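Local coordinates for translation initiation factor eIF2b-like protein (Chaetomium thermophilum, PDB 4ZEM) that probably takes part in guanine-nucleotide exchange on eIF2 during translation initiation, as the beta subunit of the heterodecameric eIF2B complex, at residues G271-Y276 / L282-A287; S201-R206 / I302-V307; S23-I28 / G76-R81. All coordinates share one frame; numbering follows the deposited sequence. Where two conformers were deposited one is given.

Contact 1: residues G271-Y276 / L282-A287; sequences GAKAVY and LVDSGA
Lys-273 runs along the backbone of 282-284 and ends on Asp-284. Its CB rests 3.5 Å from Leu-282 O, CG stays near the same oxygen, and CD passes Val-283 C and O at 4.1 Å. The chain is extended up to CE and then bends at its last torsion (chi4 47°), turning NZ to Asp-284 OD1 in a salt bridge whose modelled length is too short to be taken literally. The two side chains meet at about a right angle. Tyr-276 lies obliquely to Leu-282, with CE1 4.1 Å from Leu-282 CB and OH 3.8 Å from Leu-282 CD2, near the branched end of the leucine. Cutting Tyr-276 back to an alanine would probably leave the CB and both methyls of Leu-282 without this aromatic neighbour and open a gap beside Val-319 of helix 317-321. Ala-274 CB meets Leu-282 CB at 3.8 Å on the same sheet face. Beneath these side chains, Lys-273 N donates to Leu-282 O at 2.7 Å, Ala-274 N adds a weak bond to that oxygen, and Leu-282 N returns a nearly straight one (169°) to Ala-274 O at 2.9 Å. Val-283, on the opposite face, brings CG1 up to Gly-271 O, and its backbone pairs with Asp-350 of strand 349-352. From Asp-284 to Ala-287 the chain makes a type II turn, with Gly-286 at the N-cap position of helix 287-296. Two residues, Lys-273 and Ala-274, thus face the single Leu-282: a classic beta bulge in the antiparallel hairpin of strands 274-275 and 281-284.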
loop_
_atom_site.group_PDB
_atom_site.type_symbol
_atom_site.label_atom_id
_atom_site.label_comp_id
_atom_site.label_asym_id
_atom_site.label_seq_id
_atom_site.Cartn_x
_atom_site.Cartn_y
_atom_site.Cartn_z
ATOM N N GLY A 271 -7.240 -5.871 8.312
ATOM C CA GLY A 271 -6.292 -5.104 7.536
ATOM C C GLY A 271 -5.914 -5.994 6.363
ATOM O O GLY A 271 -5.661 -7.188 6.536
ATOM N N ALA A 272 -5.866 -5.430 5.168
ATOM C CA ALA A 272 -5.439 -6.203 4.017
ATOM C C ALA A 272 -3.988 -5.865 3.723
ATOM O O ALA A 272 -3.619 -4.690 3.698
ATOM C CB ALA A 272 -6.311 -5.916 2.809
ATOM N N LYS A 273 -3.166 -6.893 3.526
ATOM C CA LYS A 273 -1.792 -6.694 3.075
ATOM C C LYS A 273 -1.774 -6.310 1.596
ATOM O O LYS A 273 -0.877 -5.604 1.142
ATOM C CB LYS A 273 -0.939 -7.943 3.295
ATOM C CG LYS A 273 -0.677 -8.315 4.739
ATOM C CD LYS A 273 -0.278 -9.786 4.837
ATOM C CE LYS A 273 0.233 -10.147 6.221
ATOM N NZ LYS A 273 -0.654 -9.618 7.284
ATOM N N ALA A 274 -2.752 -6.813 0.847
ATOM C CA ALA A 274 -2.892 -6.488 -0.569
ATOM C C ALA A 274 -4.312 -6.728 -1.068
ATOM O O ALA A 274 -5.056 -7.535 -0.504
ATOM C CB ALA A 274 -1.907 -7.305 -1.399
ATOM N N VAL A 275 -4.670 -6.050 -2.153
ATOM C CA VAL A 275 -5.949 -6.285 -2.809
ATOM C C VAL A 275 -5.668 -6.717 -4.243
ATOM O O VAL A 275 -4.698 -6.271 -4.849
ATOM C CB VAL A 275 -6.845 -5.028 -2.800
ATOM C CG1 VAL A 275 -8.158 -5.277 -3.559
ATOM C CG2 VAL A 275 -7.135 -4.607 -1.381
ATOM N N TYR A 276 -6.513 -7.583 -4.787
ATOM C CA TYR A 276 -6.337 -8.043 -6.152
ATOM C C TYR A 276 -7.488 -7.604 -7.046
ATOM O O TYR A 276 -8.550 -7.199 -6.567
ATOM C CB TYR A 276 -6.180 -9.559 -6.173
ATOM C CG TYR A 276 -4.967 -10.020 -5.406
ATOM C CD1 TYR A 276 -5.081 -10.512 -4.109
ATOM C CD2 TYR A 276 -3.694 -9.932 -5.969
ATOM C CE1 TYR A 276 -3.964 -10.924 -3.403
ATOM C CE2 TYR A 276 -2.573 -10.343 -5.274
ATOM C CZ TYR A 276 -2.710 -10.837 -3.990
ATOM O OH TYR A 276 -1.595 -11.244 -3.293
ATOM N N LEU A 282 -5.087 -10.321 0.377
ATOM C CA LEU A 282 -3.980 -10.980 1.044
ATOM C C LEU A 282 -4.066 -10.527 2.487
ATOM O O LEU A 282 -4.143 -9.328 2.765
ATOM C CB LEU A 282 -2.637 -10.618 0.419
ATOM C CG LEU A 282 -1.481 -11.568 0.737
ATOM C CD1 LEU A 282 -1.764 -12.959 0.181
ATOM C CD2 LEU A 282 -0.168 -11.027 0.194
ATOM N N VAL A 283 -4.118 -11.486 3.404
ATOM C CA VAL A 283 -4.377 -11.179 4.806
ATOM C C VAL A 283 -3.558 -12.050 5.735
ATOM O O VAL A 283 -2.887 -12.973 5.292
ATOM C CB VAL A 283 -5.872 -11.353 5.150
ATOM C CG1 VAL A 283 -6.722 -10.284 4.468
ATOM C CG2 VAL A 283 -6.334 -12.760 4.768
ATOM N N ASP A 284 -3.622 -11.743 7.029
ATOM C CA ASP A 284 -2.973 -12.555 8.051
ATOM C C ASP A 284 -3.537 -13.975 8.023
ATOM O O ASP A 284 -4.683 -14.180 7.629
ATOM C CB ASP A 284 -3.165 -11.932 9.438
ATOM C CG ASP A 284 -2.187 -10.808 9.717
ATOM O OD1 ASP A 284 -1.044 -10.871 9.216
ATOM O OD2 ASP A 284 -2.559 -9.861 10.441
ATOM N N SER A 285 -2.730 -14.955 8.415
ATOM C CA SER A 285 -3.201 -16.336 8.448
ATOM C C SER A 285 -4.335 -16.497 9.466
ATOM O O SER A 285 -4.291 -15.933 10.565
ATOM C CB SER A 285 -2.053 -17.297 8.765
ATOM O OG SER A 285 -1.208 -16.780 9.775
ATOM N N GLY A 286 -5.352 -17.259 9.078
ATOM C CA GLY A 286 -6.508 -17.509 9.917
ATOM C C GLY A 286 -7.640 -16.523 9.706
ATOM O O GLY A 286 -8.752 -16.735 10.193
ATOM N N ALA A 287 -7.366 -15.448 8.974
ATOM C CA ALA A 287 -8.382 -14.438 8.695
ATOM C C ALA A 287 -9.509 -14.986 7.823
ATOM O O ALA A 287 -10.671 -14.627 8.000
ATOM C CB ALA A 287 -7.750 -13.221 8.033
#

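Contact 2: residues S201-R206 / I302-V307; sequences SKTVER and IALCGV
Leu-304 reaches from its strand to the first turn of helix 202-214 and puts one methyl, CD2, against it. That methyl lies 3.7 Å from Val-204 CA and 3.9 Å from Val-204 CG2, the two side chains crossing at about a right angle. Leu-304 CB lies 4.1 Å from Thr-203 CG2, while CD2 goes on to the valine. Thr-203 and Leu-304 lie alongside each other, their side chains pointing opposite ways. The threonine divides its two branches: CG2, anti to the backbone N, serves the leucine, whereas OG1, beside that N (chi1 -62°), is hydrogen-bonded to Asp-178 of helix 154-182. This is helix-on-sheet packing in a Rossmann-like domain: helix 202-214, with Ser-201 at its N-cap position, follows strand 194-198, and strand 301-304 lies two places along the parallel part of the same mixed sheet, beyond strand 267-271. In Val-204, CG2 stands beside the backbone N and faces Leu-304, while CG1 lies anti to that N. Ile-181 of helix 154-182 touches both Thr-203 and Leu-304, and Ile-269 of the intervening strand packs against Leu-304 as well.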
loop_
_atom_site.group_PDB
_atom_site.type_symbol
_atom_site.label_atom_id
_atom_site.label_comp_id
_atom_site.label_asym_id
_atom_site.label_seq_id
_atom_site.Cartn_x
_atom_site.Cartn_y
_atom_site.Cartn_z
ATOM N N SER A 201 -3.754 -4.563 12.508
ATOM C CA SER A 201 -2.514 -3.895 12.117
ATOM C C SER A 201 -2.559 -2.426 12.536
ATOM O O SER A 201 -3.535 -1.990 13.149
ATOM C CB SER A 201 -2.317 -4.001 10.606
ATOM O OG SER A 201 -3.460 -3.507 9.917
ATOM N N LYS A 202 -1.524 -1.660 12.195
ATOM C CA LYS A 202 -1.511 -0.229 12.501
ATOM C C LYS A 202 -2.666 0.531 11.874
ATOM O O LYS A 202 -3.220 1.441 12.490
ATOM C CB LYS A 202 -0.195 0.413 12.062
ATOM C CG LYS A 202 0.893 0.362 13.105
ATOM C CD LYS A 202 0.479 1.250 14.275
ATOM C CE LYS A 202 1.465 1.196 15.424
ATOM N NZ LYS A 202 1.134 2.220 16.455
ATOM N N THR A 203 -3.022 0.157 10.651
ATOM C CA THR A 203 -4.123 0.796 9.951
ATOM C C THR A 203 -5.435 0.588 10.702
ATOM O O THR A 203 -6.217 1.522 10.857
ATOM C CB THR A 203 -4.251 0.261 8.519
ATOM O OG1 THR A 203 -3.053 0.564 7.804
ATOM C CG2 THR A 203 -5.434 0.909 7.805
ATOM N N VAL A 204 -5.660 -0.632 11.181
ATOM C CA VAL A 204 -6.860 -0.942 11.942
ATOM C C VAL A 204 -6.842 -0.215 13.291
ATOM O O VAL A 204 -7.866 0.309 13.743
ATOM C CB VAL A 204 -7.007 -2.461 12.180
ATOM C CG1 VAL A 204 -8.254 -2.752 13.004
ATOM C CG2 VAL A 204 -7.065 -3.200 10.854
ATOM N N GLU A 205 -5.673 -0.164 13.919
ATOM C CA GLU A 205 -5.540 0.521 15.197
ATOM C C GLU A 205 -5.902 2.001 15.057
ATOM O O GLU A 205 -6.652 2.535 15.871
ATOM C CB GLU A 205 -4.120 0.367 15.751
ATOM C CG GLU A 205 -3.754 -1.066 16.151
ATOM C CD GLU A 205 -2.371 -1.175 16.786
ATOM O OE1 GLU A 205 -1.807 -0.131 17.180
ATOM O OE2 GLU A 205 -1.843 -2.306 16.879
ATOM N N ARG A 206 -5.389 2.654 14.019
ATOM C CA ARG A 206 -5.676 4.068 13.812
ATOM C C ARG A 206 -7.156 4.275 13.499
ATOM O O ARG A 206 -7.745 5.285 13.888
ATOM C CB ARG A 206 -4.797 4.643 12.697
ATOM C CG ARG A 206 -3.304 4.639 13.026
ATOM C CD ARG A 206 -2.532 5.602 12.138
ATOM N NE ARG A 206 -1.093 5.566 12.392
ATOM C CZ ARG A 206 -0.197 5.047 11.556
ATOM N NH1 ARG A 206 1.092 5.058 11.870
ATOM N NH2 ARG A 206 -0.584 4.522 10.402
ATOM N N ILE A 302 -15.374 -6.187 6.544
ATOM C CA ILE A 302 -14.801 -4.940 6.055
ATOM C C ILE A 302 -13.287 -5.064 5.985
ATOM O O ILE A 302 -12.627 -5.413 6.975
ATOM C CB ILE A 302 -15.164 -3.711 6.946
ATOM C CG1 ILE A 302 -16.676 -3.510 7.064
ATOM C CG2 ILE A 302 -14.553 -2.441 6.391
ATOM C CD1 ILE A 302 -17.308 -4.188 8.254
ATOM N N ALA A 303 -12.737 -4.756 4.816
ATOM C CA ALA A 303 -11.295 -4.790 4.633
ATOM C C ALA A 303 -10.760 -3.373 4.538
ATOM O O ALA A 303 -11.204 -2.581 3.699
ATOM C CB ALA A 303 -10.934 -5.574 3.388
ATOM N N LEU A 304 -9.812 -3.056 5.412
ATOM C CA LEU A 304 -9.158 -1.754 5.390
ATOM C C LEU A 304 -7.965 -1.847 4.466
ATOM O O LEU A 304 -7.070 -2.663 4.689
ATOM C CB LEU A 304 -8.714 -1.325 6.789
ATOM C CG LEU A 304 -9.658 -0.483 7.646
ATOM C CD1 LEU A 304 -11.073 -1.017 7.621
ATOM C CD2 LEU A 304 -9.126 -0.417 9.058
ATOM N N CYS A 305 -7.976 -1.063 3.394
ATOM C CA CYS A 305 -6.850 -1.048 2.465
ATOM C C CYS A 305 -6.704 0.276 1.725
ATOM O O CYS A 305 -7.656 0.770 1.127
ATOM C CB CYS A 305 -7.012 -2.180 1.455
ATOM S SG CYS A 305 -8.715 -2.340 0.871
ATOM N N GLY A 306 -5.496 0.823 1.724
ATOM C CA GLY A 306 -5.203 2.007 0.940
ATOM C C GLY A 306 -4.992 1.579 -0.498
ATOM O O GLY A 306 -4.606 0.437 -0.756
ATOM N N VAL A 307 -5.259 2.488 -1.430
ATOM C CA VAL A 307 -5.174 2.196 -2.860
ATOM C C VAL A 307 -3.767 1.758 -3.287
ATOM O O VAL A 307 -3.614 0.960 -4.213
ATOM C CB VAL A 307 -5.634 3.426 -3.687
ATOM C CG1 VAL A 307 -5.434 3.216 -5.173
ATOM C CG2 VAL A 307 -7.093 3.729 -3.382
#

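Contact 3: residues S23-I28 / G76-R81; sequences SLEASI and GARLAR
Glu-25 and Arg-78 join two helices, the carboxylate meeting the edge of the guanidinium, their side chains crossing at about a right angle. The guanidinium is end-on: NH1 and NH2 both donate to a single oxygen, Glu-25 OE2, which lies 3.1 Å from Arg-78 NH1 and is met on its syn side. The second bond, from Arg-78 NH2 to Glu-25 OE2, is 3.2 Å long, and a weak one joins the same nitrogen to OE1. Although OE2 lies close to the plane of the arginine, the two planes are turned 29° from each other. Bends on both sides bring the groups together: Glu-25 leaves its helix with CG anti to the backbone N and then bends at its second torsion (chi2 69°), while Arg-78 runs straight before folding at its third.

Ile-28, one turn beyond Glu-25, approaches the guanidinium from another direction. Its CG2 methyl sits over the centre of one face, 4.1 Å from Arg-78 CZ, so the arginine has an acid at its edge and a hydrocarbon on a face. The helices belong to the N-terminal helical bundle, and their short segments 24-28 and 76-81 run at 26° in nearly the same direction, the axes 12.1 Å apart. At that spacing the helices meet through long side chains rather than closely packed backbones. Leu-52 of helix 43-59 touches both Ile-28 and Leu-79.

Leu-79 meets Ile-28 more loosely, CD2 to CG2 at 4.4 Å. Arg-78 NH1 has a second acidic partner in Glu-29, which probably adds to the negative field around the guanidinium. Glu-25 stands in the first turn of a helix whose start is capped by Ser-23, with Ser-23 OG accepting from Ala-26 N.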
loop_
_atom_site.group_PDB
_atom_site.type_symbol
_atom_site.label_atom_id
_atom_site.label_comp_id
_atom_site.label_asym_id
_atom_site.label_seq_id
_atom_site.Cartn_x
_atom_site.Cartn_y
_atom_site.Cartn_z
ATOM N N SER A 23 25.687 7.730 -2.808
ATOM C CA SER A 23 25.593 7.407 -4.223
ATOM C C SER A 23 24.352 6.550 -4.440
ATOM O O SER A 23 23.883 5.885 -3.516
ATOM C CB SER A 23 26.831 6.655 -4.695
ATOM O OG SER A 23 26.688 5.262 -4.460
ATOM N N LEU A 24 23.814 6.586 -5.656
ATOM C CA LEU A 24 22.511 5.996 -5.935
ATOM C C LEU A 24 22.590 4.499 -5.666
ATOM O O LEU A 24 21.716 3.918 -5.017
ATOM C CB LEU A 24 22.078 6.275 -7.376
ATOM C CG LEU A 24 20.898 5.482 -7.934
ATOM C CD1 LEU A 24 19.662 5.647 -7.048
ATOM C CD2 LEU A 24 20.612 5.921 -9.355
ATOM N N GLU A 25 23.677 3.896 -6.139
ATOM C CA GLU A 25 23.881 2.460 -6.021
ATOM C C GLU A 25 24.033 2.048 -4.565
ATOM O O GLU A 25 23.559 0.987 -4.157
ATOM C CB GLU A 25 25.102 2.021 -6.841
ATOM C CG GLU A 25 25.312 0.511 -6.843
ATOM C CD GLU A 25 24.235 -0.236 -7.628
ATOM O OE1 GLU A 25 23.444 0.413 -8.353
ATOM O OE2 GLU A 25 24.172 -1.476 -7.510
ATOM N N ALA A 26 24.695 2.892 -3.783
ATOM C CA ALA A 26 24.822 2.638 -2.359
ATOM C C ALA A 26 23.454 2.676 -1.661
ATOM O O ALA A 26 23.166 1.824 -0.823
ATOM C CB ALA A 26 25.777 3.637 -1.730
ATOM N N SER A 27 22.611 3.646 -2.017
ATOM C CA SER A 27 21.262 3.739 -1.445
ATOM C C SER A 27 20.407 2.523 -1.787
ATOM O O SER A 27 19.717 1.979 -0.924
ATOM C CB SER A 27 20.545 5.008 -1.918
ATOM O OG SER A 27 21.292 6.175 -1.629
ATOM N N ILE A 28 20.465 2.097 -3.045
ATOM C CA ILE A 28 19.703 0.939 -3.501
ATOM C C ILE A 28 20.157 -0.303 -2.744
ATOM O O ILE A 28 19.336 -1.080 -2.264
ATOM C CB ILE A 28 19.861 0.702 -5.025
ATOM C CG1 ILE A 28 19.412 1.931 -5.821
ATOM C CG2 ILE A 28 19.064 -0.520 -5.466
ATOM C CD1 ILE A 28 19.559 1.772 -7.333
ATOM N N GLY A 76 13.295 -1.118 -9.480
ATOM C CA GLY A 76 12.122 -1.676 -8.837
ATOM C C GLY A 76 12.173 -3.191 -8.796
ATOM O O GLY A 76 11.772 -3.811 -7.809
ATOM N N ALA A 77 12.667 -3.782 -9.876
ATOM C CA ALA A 77 12.781 -5.231 -9.987
ATOM C C ALA A 77 13.733 -5.798 -8.936
ATOM O O ALA A 77 13.477 -6.853 -8.355
ATOM C CB ALA A 77 13.241 -5.613 -11.381
ATOM N N ARG A 78 14.840 -5.095 -8.719
ATOM C CA ARG A 78 15.859 -5.491 -7.748
ATOM C C ARG A 78 15.314 -5.461 -6.323
ATOM O O ARG A 78 15.544 -6.375 -5.531
ATOM C CB ARG A 78 17.059 -4.552 -7.863
ATOM C CG ARG A 78 17.845 -4.721 -9.137
ATOM C CD ARG A 78 19.068 -3.820 -9.189
ATOM N NE ARG A 78 19.998 -4.013 -8.084
ATOM C CZ ARG A 78 21.036 -3.214 -7.852
ATOM N NH1 ARG A 78 21.849 -3.448 -6.829
ATOM N NH2 ARG A 78 21.259 -2.175 -8.648
ATOM N N LEU A 79 14.600 -4.390 -6.007
ATOM C CA LEU A 79 13.994 -4.224 -4.700
ATOM C C LEU A 79 12.937 -5.290 -4.465
ATOM O O LEU A 79 12.830 -5.841 -3.382
ATOM C CB LEU A 79 13.380 -2.836 -4.581
ATOM C CG LEU A 79 14.380 -1.692 -4.694
ATOM C CD1 LEU A 79 13.672 -0.360 -4.838
ATOM C CD2 LEU A 79 15.313 -1.681 -3.498
ATOM N N ALA A 80 12.158 -5.577 -5.496
ATOM C CA ALA A 80 11.109 -6.576 -5.407
ATOM C C ALA A 80 11.702 -7.942 -5.133
ATOM O O ALA A 80 11.153 -8.726 -4.370
ATOM C CB ALA A 80 10.302 -6.604 -6.691
ATOM N N ARG A 81 12.828 -8.219 -5.774
ATOM C CA ARG A 81 13.514 -9.492 -5.623
ATOM C C ARG A 81 13.996 -9.720 -4.195
ATOM O O ARG A 81 13.936 -10.832 -3.684
ATOM C CB ARG A 81 14.680 -9.585 -6.607
ATOM C CG ARG A 81 15.125 -11.004 -6.907
ATOM C CD ARG A 81 16.248 -11.021 -7.930
ATOM N NE ARG A 81 17.377 -10.197 -7.513
ATOM C CZ ARG A 81 18.477 -10.021 -8.235
ATOM N NH1 ARG A 81 19.455 -9.252 -7.778
ATOM N NH2 ARG A 81 18.597 -10.615 -9.413
#

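Overall arrangement
From the N terminus, contact 3 comes first: helix 24-37 meets helix 65-82, closing a loop that is mostly helical, all within the helical bundle. The chain then enters the alpha/beta part, where contact 2 opens at helix 202-214 and closes almost a hundred residues later at strand 301-304. Contact 1, a short hairpin loop, opens and closes within that span, so these two nest and none of the three cross. Contacts 1 and 2 touch, with Ala-272 N 3.1 Å from Leu-304 O in a probable hydrogen bond, where the main sheet passes into the hairpin. Contact 3 stands apart, its nearest atoms about 12 Å from contact 1 and about 16 Å from contact 2.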